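Local coordinates for protein dienelactone hydrolase (Anabaena variabilis, PDB 2O2G) that is probably a hydrolase of the dienelactone hydrolase family, built on the alpha/beta-hydrolase fold, at residues G100-L105 and P136-A141; Y13-S18 and A66-D71; G147-A152 and E179-Q184. All blocks are in the same frame, centred on the assembly; numbering follows the deposited sequence. Where two conformers were deposited one is given.

Interaction 1. Residues G100-L105 and P136-A141. With SO4 (sulfate ion), chain C.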
loop_
_atom_site.group_PDB
_atom_site.type_symbol
_atom_site.label_atom_id
_atom_site.label_comp_id
_atom_site.label_asym_id
_atom_site.label_seq_id
_atom_site.Cartn_x
_atom_site.Cartn_y
_atom_site.Cartn_z
ATOM N N GLY A 100 5.303 -9.665 -6.524
ATOM C CA GLY A 100 4.547 -10.699 -7.275
ATOM C C GLY A 100 3.192 -10.190 -7.759
ATOM O O GLY A 100 2.843 -10.365 -8.941
ATOM N N ALA A 101 2.437 -9.552 -6.876
ATOM C CA ALA A 101 1.160 -8.923 -7.262
ATOM C C ALA A 101 1.311 -7.804 -8.293
ATOM O O ALA A 101 0.428 -7.601 -9.137
ATOM C CB ALA A 101 0.414 -8.400 -6.036
ATOM N N THR A 102 2.408 -7.061 -8.214
ATOM C CA THR A 102 2.715 -5.979 -9.178
ATOM C C THR A 102 2.912 -6.606 -10.579
ATOM O O THR A 102 2.297 -6.204 -11.551
ATOM C CB THR A 102 3.966 -5.157 -8.708
ATOM O OG1 THR A 102 3.741 -4.634 -7.376
ATOM C CG2 THR A 102 4.234 -3.980 -9.645
ATOM N N ASP A 103 3.736 -7.640 -10.636
ATOM C CA ASP A 103 3.989 -8.365 -11.889
ATOM C C ASP A 103 2.693 -8.945 -12.478
ATOM O O ASP A 103 2.475 -8.892 -13.704
ATOM C CB ASP A 103 5.029 -9.465 -11.651
ATOM C CG ASP A 103 6.415 -8.905 -11.318
ATOM O OD1 ASP A 103 6.637 -7.686 -11.520
ATOM O OD2 ASP A 103 7.301 -9.703 -10.893
ATOM N N TRP A 104 1.809 -9.429 -11.611
ATOM C CA TRP A 104 0.517 -9.977 -12.054
ATOM C C TRP A 104 -0.305 -8.879 -12.724
ATOM O O TRP A 104 -0.825 -9.087 -13.837
ATOM C CB TRP A 104 -0.240 -10.557 -10.885
ATOM C CG TRP A 104 -1.536 -11.218 -11.236
ATOM C CD1 TRP A 104 -1.733 -12.498 -11.605
ATOM C CD2 TRP A 104 -2.824 -10.611 -11.147
ATOM N NE1 TRP A 104 -3.084 -12.724 -11.789
ATOM C CE2 TRP A 104 -3.768 -11.580 -11.486
ATOM C CE3 TRP A 104 -3.265 -9.348 -10.754
ATOM C CZ2 TRP A 104 -5.134 -11.307 -11.517
ATOM C CZ3 TRP A 104 -4.632 -9.073 -10.770
ATOM C CH2 TRP A 104 -5.537 -10.047 -11.155
ATOM N N LEU A 105 -0.366 -7.709 -12.085
ATOM C CA LEU A 105 -1.035 -6.540 -12.674
ATOM C C LEU A 105 -0.390 -6.141 -14.002
ATOM O O LEU A 105 -1.076 -5.772 -14.939
ATOM C CB LEU A 105 -0.940 -5.346 -11.722
ATOM C CG LEU A 105 -1.800 -5.427 -10.475
ATOM C CD1 LEU A 105 -1.517 -4.266 -9.540
ATOM C CD2 LEU A 105 -3.258 -5.523 -10.915
ATOM N N PRO A 136 11.563 -0.240 -10.074
ATOM C CA PRO A 136 11.652 1.219 -10.269
ATOM C C PRO A 136 10.970 1.822 -11.487
ATOM O O PRO A 136 10.566 3.000 -11.452
ATOM C CB PRO A 136 13.166 1.462 -10.337
ATOM C CG PRO A 136 13.712 0.169 -10.852
ATOM C CD PRO A 136 12.904 -0.868 -10.146
ATOM N N GLU A 137 10.851 1.064 -12.566
ATOM C CA GLU A 137 10.207 1.610 -13.752
ATOM C C GLU A 137 8.702 1.389 -13.718
ATOM O O GLU A 137 7.967 2.112 -14.378
ATOM C CB GLU A 137 10.825 1.030 -15.026
ATOM N N THR A 138 8.240 0.443 -12.908
ATOM C CA THR A 138 6.833 0.055 -12.867
ATOM C C THR A 138 6.015 0.789 -11.811
ATOM O O THR A 138 4.855 1.124 -12.054
ATOM C CB THR A 138 6.732 -1.479 -12.651
ATOM O OG1 THR A 138 7.460 -2.134 -13.692
ATOM C CG2 THR A 138 5.276 -2.007 -12.662
ATOM N N VAL A 139 6.585 1.015 -10.632
ATOM C CA VAL A 139 5.837 1.614 -9.530
ATOM C C VAL A 139 6.045 3.113 -9.588
ATOM O O VAL A 139 7.182 3.584 -9.520
ATOM C CB VAL A 139 6.286 1.073 -8.173
ATOM C CG1 VAL A 139 5.390 1.670 -7.060
ATOM C CG2 VAL A 139 6.267 -0.466 -8.180
ATOM N N GLN A 140 4.941 3.827 -9.754
ATOM C CA GLN A 140 4.925 5.280 -9.972
ATOM C C GLN A 140 4.587 6.158 -8.779
ATOM O O GLN A 140 4.676 7.403 -8.882
ATOM C CB GLN A 140 3.970 5.636 -11.118
ATOM C CG GLN A 140 4.380 5.038 -12.469
ATOM C CD GLN A 140 3.762 5.716 -13.696
ATOM O OE1 GLN A 140 3.991 5.257 -14.813
ATOM N NE2 GLN A 140 2.998 6.823 -13.507
ATOM N N ALA A 141 4.221 5.546 -7.655
ATOM C CA ALA A 141 3.892 6.290 -6.439
ATOM C C ALA A 141 3.713 5.361 -5.259
ATOM O O ALA A 141 3.315 4.206 -5.402
ATOM C CB ALA A 141 2.608 7.165 -6.627
HETATM S S SO4 C . 11.000 -2.455 -13.225
HETATM O O1 SO4 C . 10.756 -3.003 -14.570
HETATM O O2 SO4 C . 11.526 -3.543 -12.429
HETATM O O3 SO4 C . 9.731 -1.931 -12.757
HETATM O O4 SO4 C . 11.999 -1.382 -13.283
#

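Interaction 2. Residues Y13-S18 and A66-D71. With EDO (1,2-ethanediol), chain D.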
loop_
_atom_site.group_PDB
_atom_site.type_symbol
_atom_site.label_atom_id
_atom_site.label_comp_id
_atom_site.label_asym_id
_atom_site.label_seq_id
_atom_site.Cartn_x
_atom_site.Cartn_y
_atom_site.Cartn_z
ATOM N N TYR A 13 -14.310 -7.395 -8.248
ATOM C CA TYR A 13 -13.965 -8.711 -8.739
ATOM C C TYR A 13 -13.109 -9.466 -7.757
ATOM O O TYR A 13 -12.047 -9.001 -7.373
ATOM C CB TYR A 13 -13.227 -8.641 -10.079
ATOM C CG TYR A 13 -14.141 -8.259 -11.195
ATOM C CD1 TYR A 13 -14.482 -6.937 -11.436
ATOM C CD2 TYR A 13 -14.692 -9.228 -12.001
ATOM C CE1 TYR A 13 -15.389 -6.621 -12.472
ATOM C CE2 TYR A 13 -15.555 -8.921 -13.008
ATOM C CZ TYR A 13 -15.906 -7.628 -13.237
ATOM O OH TYR A 13 -16.791 -7.386 -14.279
ATOM N N ALA A 14 -13.528 -10.692 -7.459
ATOM C CA ALA A 14 -12.767 -11.604 -6.606
ATOM C C ALA A 14 -11.737 -12.300 -7.493
ATOM O O ALA A 14 -12.092 -13.184 -8.265
ATOM C CB ALA A 14 -13.713 -12.629 -5.978
ATOM N N VAL A 15 -10.472 -11.891 -7.391
ATOM C CA VAL A 15 -9.419 -12.443 -8.220
ATOM C C VAL A 15 -8.453 -13.368 -7.448
ATOM O O VAL A 15 -8.352 -13.282 -6.229
ATOM C CB VAL A 15 -8.635 -11.297 -8.907
ATOM C CG1 VAL A 15 -9.605 -10.419 -9.680
ATOM C CG2 VAL A 15 -7.850 -10.418 -7.897
ATOM N N SER A 16 -7.799 -14.269 -8.183
ATOM C CA SER A 16 -6.744 -15.119 -7.658
ATOM C C SER A 16 -5.447 -14.633 -8.322
ATOM O O SER A 16 -5.296 -14.732 -9.530
ATOM C CB SER A 16 -6.986 -16.587 -7.979
ATOM O OG SER A 16 -6.038 -17.381 -7.271
ATOM N N VAL A 17 -4.577 -14.046 -7.520
ATOM C CA VAL A 17 -3.298 -13.466 -7.926
ATOM C C VAL A 17 -2.163 -14.507 -7.718
ATOM O O VAL A 17 -1.812 -14.854 -6.591
ATOM C CB VAL A 17 -3.007 -12.213 -7.106
ATOM C CG1 VAL A 17 -1.614 -11.594 -7.474
ATOM C CG2 VAL A 17 -4.122 -11.159 -7.253
ATOM N N SER A 18 -1.622 -15.018 -8.821
ATOM C CA SER A 18 -0.554 -15.994 -8.790
ATOM C C SER A 18 0.809 -15.314 -8.600
ATOM O O SER A 18 1.154 -14.361 -9.320
ATOM C CB SER A 18 -0.535 -16.808 -10.077
ATOM O OG SER A 18 -1.645 -17.690 -10.123
ATOM N N ALA A 66 -8.299 2.808 -9.993
ATOM C CA ALA A 66 -8.493 1.382 -9.811
ATOM C C ALA A 66 -7.840 1.008 -8.516
ATOM O O ALA A 66 -6.920 1.706 -8.064
ATOM C CB ALA A 66 -7.845 0.588 -10.945
ATOM N N THR A 67 -8.302 -0.095 -7.916
ATOM C CA THR A 67 -7.696 -0.612 -6.666
ATOM C C THR A 67 -7.602 -2.152 -6.639
ATOM O O THR A 67 -8.457 -2.839 -7.201
ATOM C CB THR A 67 -8.486 -0.166 -5.405
ATOM O OG1 THR A 67 -9.819 -0.709 -5.423
ATOM C CG2 THR A 67 -8.556 1.361 -5.331
ATOM N N LEU A 68 -6.550 -2.655 -6.010
ATOM C CA LEU A 68 -6.375 -4.094 -5.729
ATOM C C LEU A 68 -6.037 -4.251 -4.247
ATOM O O LEU A 68 -4.983 -3.840 -3.797
ATOM C CB LEU A 68 -5.292 -4.731 -6.579
ATOM C CG LEU A 68 -5.011 -6.215 -6.279
ATOM C CD1 LEU A 68 -6.295 -7.050 -6.455
ATOM C CD2 LEU A 68 -3.861 -6.711 -7.150
ATOM N N LEU A 69 -7.013 -4.752 -3.494
ATOM C CA LEU A 69 -6.866 -5.067 -2.094
ATOM C C LEU A 69 -6.542 -6.545 -2.106
ATOM O O LEU A 69 -7.322 -7.336 -2.597
ATOM C CB LEU A 69 -8.174 -4.789 -1.378
ATOM C CG LEU A 69 -8.476 -3.289 -1.228
ATOM C CD1 LEU A 69 -9.962 -3.069 -1.136
ATOM C CD2 LEU A 69 -7.764 -2.740 -0.040
ATOM N N ILE A 70 -5.381 -6.892 -1.571
ATOM C CA ILE A 70 -4.877 -8.259 -1.581
ATOM C C ILE A 70 -4.480 -8.828 -0.220
ATOM O O ILE A 70 -4.121 -8.098 0.692
ATOM C CB ILE A 70 -3.674 -8.274 -2.551
ATOM C CG1 ILE A 70 -3.434 -9.665 -3.099
ATOM C CG2 ILE A 70 -2.415 -7.613 -1.950
ATOM C CD1 ILE A 70 -2.614 -9.631 -4.320
ATOM N N ASP A 71 -4.570 -10.138 -0.072
ATOM C CA ASP A 71 -4.033 -10.790 1.087
ATOM C C ASP A 71 -2.586 -11.085 0.692
ATOM O O ASP A 71 -2.331 -11.765 -0.307
ATOM C CB ASP A 71 -4.766 -12.101 1.396
ATOM C CG ASP A 71 -6.153 -11.882 1.994
ATOM O OD1 ASP A 71 -6.396 -10.824 2.614
ATOM O OD2 ASP A 71 -6.972 -12.801 1.859
HETATM C C1 EDO D . -11.194 -14.445 -3.442
HETATM O O1 EDO D . -10.466 -13.463 -4.220
HETATM C C2 EDO D . -11.621 -15.675 -4.228
HETATM O O2 EDO D . -10.696 -15.997 -5.283
#

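Interaction 3. Residues G147-A152 and E179-Q184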
loop_
_atom_site.group_PDB
_atom_site.type_symbol
_atom_site.label_atom_id
_atom_site.label_comp_id
_atom_site.label_asym_id
_atom_site.label_seq_id
_atom_site.Cartn_x
_atom_site.Cartn_y
_atom_site.Cartn_z
ATOM N N GLY A 147 3.596 4.022 8.895
ATOM C CA GLY A 147 4.563 2.948 8.800
ATOM C C GLY A 147 5.869 3.166 9.555
ATOM O O GLY A 147 6.054 4.168 10.240
ATOM N N ARG A 148 6.745 2.184 9.438
ATOM C CA ARG A 148 8.125 2.260 9.980
ATOM C C ARG A 148 9.078 2.030 8.791
ATOM O O ARG A 148 9.748 1.005 8.716
ATOM C CB ARG A 148 8.389 1.250 11.113
ATOM C CG ARG A 148 7.638 1.536 12.407
ATOM C CD ARG A 148 8.081 2.851 13.075
ATOM N NE ARG A 148 9.531 2.889 13.275
ATOM C CZ ARG A 148 10.170 2.245 14.235
ATOM N NH1 ARG A 148 9.507 1.529 15.126
ATOM N NH2 ARG A 148 11.487 2.327 14.322
ATOM N N PRO A 149 9.108 2.992 7.841
ATOM C CA PRO A 149 9.988 2.969 6.661
ATOM C C PRO A 149 11.453 2.979 7.057
ATOM O O PRO A 149 12.295 2.417 6.387
ATOM C CB PRO A 149 9.641 4.293 5.967
ATOM C CG PRO A 149 9.127 5.163 7.057
ATOM C CD PRO A 149 8.312 4.233 7.868
ATOM N N ASP A 150 11.757 3.634 8.168
ATOM C CA ASP A 150 13.120 3.704 8.663
ATOM C C ASP A 150 13.696 2.316 8.877
ATOM O O ASP A 150 14.917 2.154 8.913
ATOM C CB ASP A 150 13.149 4.440 9.991
ATOM C CG ASP A 150 12.240 3.795 10.996
ATOM O OD1 ASP A 150 10.994 3.760 10.740
ATOM O OD2 ASP A 150 12.777 3.286 12.005
ATOM N N LEU A 151 12.832 1.312 9.022
ATOM C CA LEU A 151 13.294 -0.058 9.222
ATOM C C LEU A 151 13.525 -0.833 7.923
ATOM O O LEU A 151 13.645 -2.051 7.950
ATOM C CB LEU A 151 12.336 -0.805 10.160
ATOM C CG LEU A 151 12.170 -0.208 11.571
ATOM C CD1 LEU A 151 11.180 -1.078 12.333
ATOM C CD2 LEU A 151 13.497 -0.090 12.303
ATOM N N ALA A 152 13.646 -0.120 6.806
ATOM C CA ALA A 152 13.944 -0.693 5.476
ATOM C C ALA A 152 15.024 0.213 4.871
ATOM O O ALA A 152 14.865 0.697 3.757
ATOM C CB ALA A 152 12.708 -0.653 4.617
ATOM N N GLU A 179 10.402 10.932 9.809
ATOM C CA GLU A 179 11.281 12.077 9.546
ATOM C C GLU A 179 12.667 11.570 9.152
ATOM O O GLU A 179 13.256 12.066 8.205
ATOM C CB GLU A 179 11.372 12.981 10.770
ATOM C CG GLU A 179 10.058 13.737 11.125
ATOM C CD GLU A 179 10.204 14.547 12.414
ATOM O OE1 GLU A 179 11.123 14.225 13.195
ATOM O OE2 GLU A 179 9.410 15.489 12.653
ATOM N N ASP A 180 13.178 10.572 9.870
ATOM C CA ASP A 180 14.462 9.959 9.540
ATOM C C ASP A 180 14.424 9.326 8.147
ATOM O O ASP A 180 15.317 9.545 7.340
ATOM C CB ASP A 180 14.851 8.872 10.562
ATOM C CG ASP A 180 15.279 9.436 11.934
ATOM O OD1 ASP A 180 15.257 10.679 12.176
ATOM O OD2 ASP A 180 15.654 8.595 12.785
ATOM N N ALA A 181 13.381 8.555 7.860
ATOM C CA ALA A 181 13.223 7.892 6.554
ATOM C C ALA A 181 13.160 8.870 5.374
ATOM O O ALA A 181 13.723 8.602 4.305
ATOM C CB ALA A 181 11.963 7.023 6.560
ATOM N N LEU A 182 12.485 10.004 5.590
ATOM C CA LEU A 182 12.293 11.030 4.576
ATOM C C LEU A 182 13.614 11.557 4.085
ATOM O O LEU A 182 13.748 11.868 2.909
ATOM C CB LEU A 182 11.451 12.203 5.095
ATOM C CG LEU A 182 10.836 13.095 3.985
ATOM C CD1 LEU A 182 9.656 12.399 3.311
ATOM C CD2 LEU A 182 10.382 14.416 4.536
ATOM N N GLU A 183 14.579 11.672 4.993
ATOM C CA GLU A 183 15.920 12.117 4.638
ATOM C C GLU A 183 16.685 11.094 3.797
ATOM O O GLU A 183 17.569 11.473 3.019
ATOM C CB GLU A 183 16.737 12.433 5.902
ATOM C CG GLU A 183 16.190 13.586 6.744
ATOM C CD GLU A 183 16.040 14.901 5.965
ATOM O OE1 GLU A 183 17.066 15.593 5.766
ATOM O OE2 GLU A 183 14.887 15.252 5.578
ATOM N N GLN A 184 16.362 9.813 3.959
ATOM C CA GLN A 184 17.031 8.755 3.226
ATOM C C GLN A 184 16.467 8.626 1.800
ATOM O O GLN A 184 17.163 8.134 0.898
ATOM C CB GLN A 184 16.928 7.438 4.006
ATOM C CG GLN A 184 17.428 7.520 5.467
ATOM C CD GLN A 184 17.212 6.239 6.266
ATOM O OE1 GLN A 184 17.710 5.163 5.904
ATOM N NE2 GLN A 184 16.469 6.349 7.367
#

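Interaction 1. Residues G100-L105 and P136-A141
Thr102 and Thr138 meet through their methyl groups. The apolar part of the contact is small: Thr102 CG2 lies 3.8 Å from Thr138 CG2, and the same Thr102 methyl comes within 4.3 Å of Val139 CG2. The two threonine side chains point in opposite senses and pass alongside each other, not end-on. In Thr102 the methyl is anti to the backbone N (chi1, measured to OG1, is -56°), which sends it out from helix 91-107 toward the start of strand 139-145 and leaves OG1 on the helix side. Val139, buried, adds a second methyl to the surface that receives it.

Polar groups are kept apart from this apolar patch. Thr102 OG1 bonds to the carbonyl of Leu98, one helical turn back, and to the hydroxyl of Tyr118 on strand 115-121; together they satisfy the hydroxyl of a buried threonine. Asp103, next along the helix, forms a salt bridge with Arg135 just ahead of the loop.

Anion binding occupies the other side of Thr138. A sulfate, probably from the crystallisation liquor, accepts a hydrogen bond from Glu137 N on its O4, 2.8 Å long, with an N-H...O angle of 156°. Its O3 lies 2.8 Å from Thr138 N in a weak, bent bond, and Glu137 N reaches that oxygen weakly too. Because Thr138 OG1 stands beside its own backbone N, hydroxyl and amide address the same oxygen, although the 2.5 Å modelled between OG1 and O3 is doubtfully short.

Threonine thus serves two surroundings at once: its methyls join the helix to the turn that enters strand 139-145, while the hydroxyls turn elsewhere, one to the protein and one to the anion.

Interaction 2. Residues Y13-S18 and A66-D71
Val15 packs on Leu68 with its side chain, and its carbonyl O, on the backbone, accepts a 2.9 Å hydrogen bond from O1 of an ethanediol that probably came from the crystallisation liquor. The methyl of Ala14 flanks the same hydroxyl, with CB 3.8 Å from ethanediol O1. This small polar site lies on the outermost strand; what joins the two segments is wholly apolar.

The tightest meeting is between Val17 and Ile70. Ile70 holds CG1 anti to its backbone N and continues nearly straight (chi1 -156°, chi2 161°), which carries CD1 to full reach. That one methyl lies across the Val17 side chain at about a right angle, 3.6 Å from Val17 CG2 and 3.8 Å from both CB and CG1 of Val17. Beta-branching suits Val17 here, since it offers a broad, rigid patch for a single projecting methyl.

Strands 12-19 and 66-70 are not hydrogen-bonded neighbours: strand 22-29 runs between them in the sheet, paired with each in the antiparallel sense. The segment axes come no closer than 9.2 Å and make an angle of 63°, a measure of how strongly this end of the alpha/beta-hydrolase sheet twists. Side chains on one face therefore reach over the middle strand to touch.

Leu68 supplies the second link. Its two methyls divide the work: CD1 is 4.0 Å from Val15 CG2, the side chains crossing at a slant, and CD2 is a looser 4.5 Å from Val17 CG2. Alternation along the outer strand sorts the residue types, with Val15 and Val17 directed at strand 66-70 and Ser16 and Ser18 exposed. Helix 91-107 packs on the valines, where Trp104 touches Val15 and Val17, and Ala101 touches Val17 and Ile70.

Interaction 3. Residues G147-A152 and E179-Q184
Pro149 presses its ring against Ala181 of helix 172-184, and following the ring atom by atom gives the shape of the contact. Pro149 CB is 3.6 Å from Ala181 CB. CG, the ring's outermost carbon, comes closer still, 3.4 Å from the same Ala181 CB, tighter than usual for two carbons. CD then turns back to the backbone N and leaves the alanine, at 4.8 Å from Ala181 CB. The CB-CG side of the ring thus does the touching, and the compact methyl of Ala181 lets the loop backbone approach: Asp150 N lies 3.8 Å from Ala181 CB, and the nearest CA atoms, those of Asp150 and Ala181, are only 4.7 Å apart. Any flank added by the Gln184 amide is doubtful, since that side chain has two conformers.

Proline suits the site because its fixed phi fits the 3-10 turn at 149-150, where Leu151 N bonds to the carbonyl of Arg148 and Ala152 N to that of Pro149. Arg148 and Asp150 brace this turn from within the loop, and both also touch Met177 of helix 172-184. With its first three torsions all near -60° the arginine curls back, and its NE gives a 3.1 Å bond to Asp150 OD1, with an N-H...O angle of 151°, which orients the guanidinium. The oxygen uses its syn lone pair and sits 17° out of the guanidinium plane. Leu151 CD1 lies over one face of that group, 3.9 Å above its centre. A second prong, from Arg148 NH2 to Asp150 OD2, completes the salt bridge but is less sure.

The turn lies in the loop between strands 139-145 and 163-168, wedged between two helices: Pro149 also touches Leu129 of helix 123-134, and beyond, Leu182 of helix 172-184 packs on Leu191 of strand 189-194.

Overall arrangement
Interactions 2, 1 and 3 close in that order along the chain. Interactions 1 and 2 reach the same mixed sheet, their centres 14 Å apart, with interaction 2 at the edge formed by strand 12-19. They touch through helix 91-107, whose Ala101 and Trp104 pack on residues of interaction 2. Interaction 3 joins helix 172-184 to the loop between strands 139-145 and 163-168. Its centre is 21 Å from that of interaction 1 and 28 Å from that of interaction 2, the latter two lying on opposite sides of the chain's centre: interactions 2 and 3. Strand 115-121, which leads through a probable nucleophile elbow into helix 123-134, lies in the sheet between strands 66-70 and 139-145.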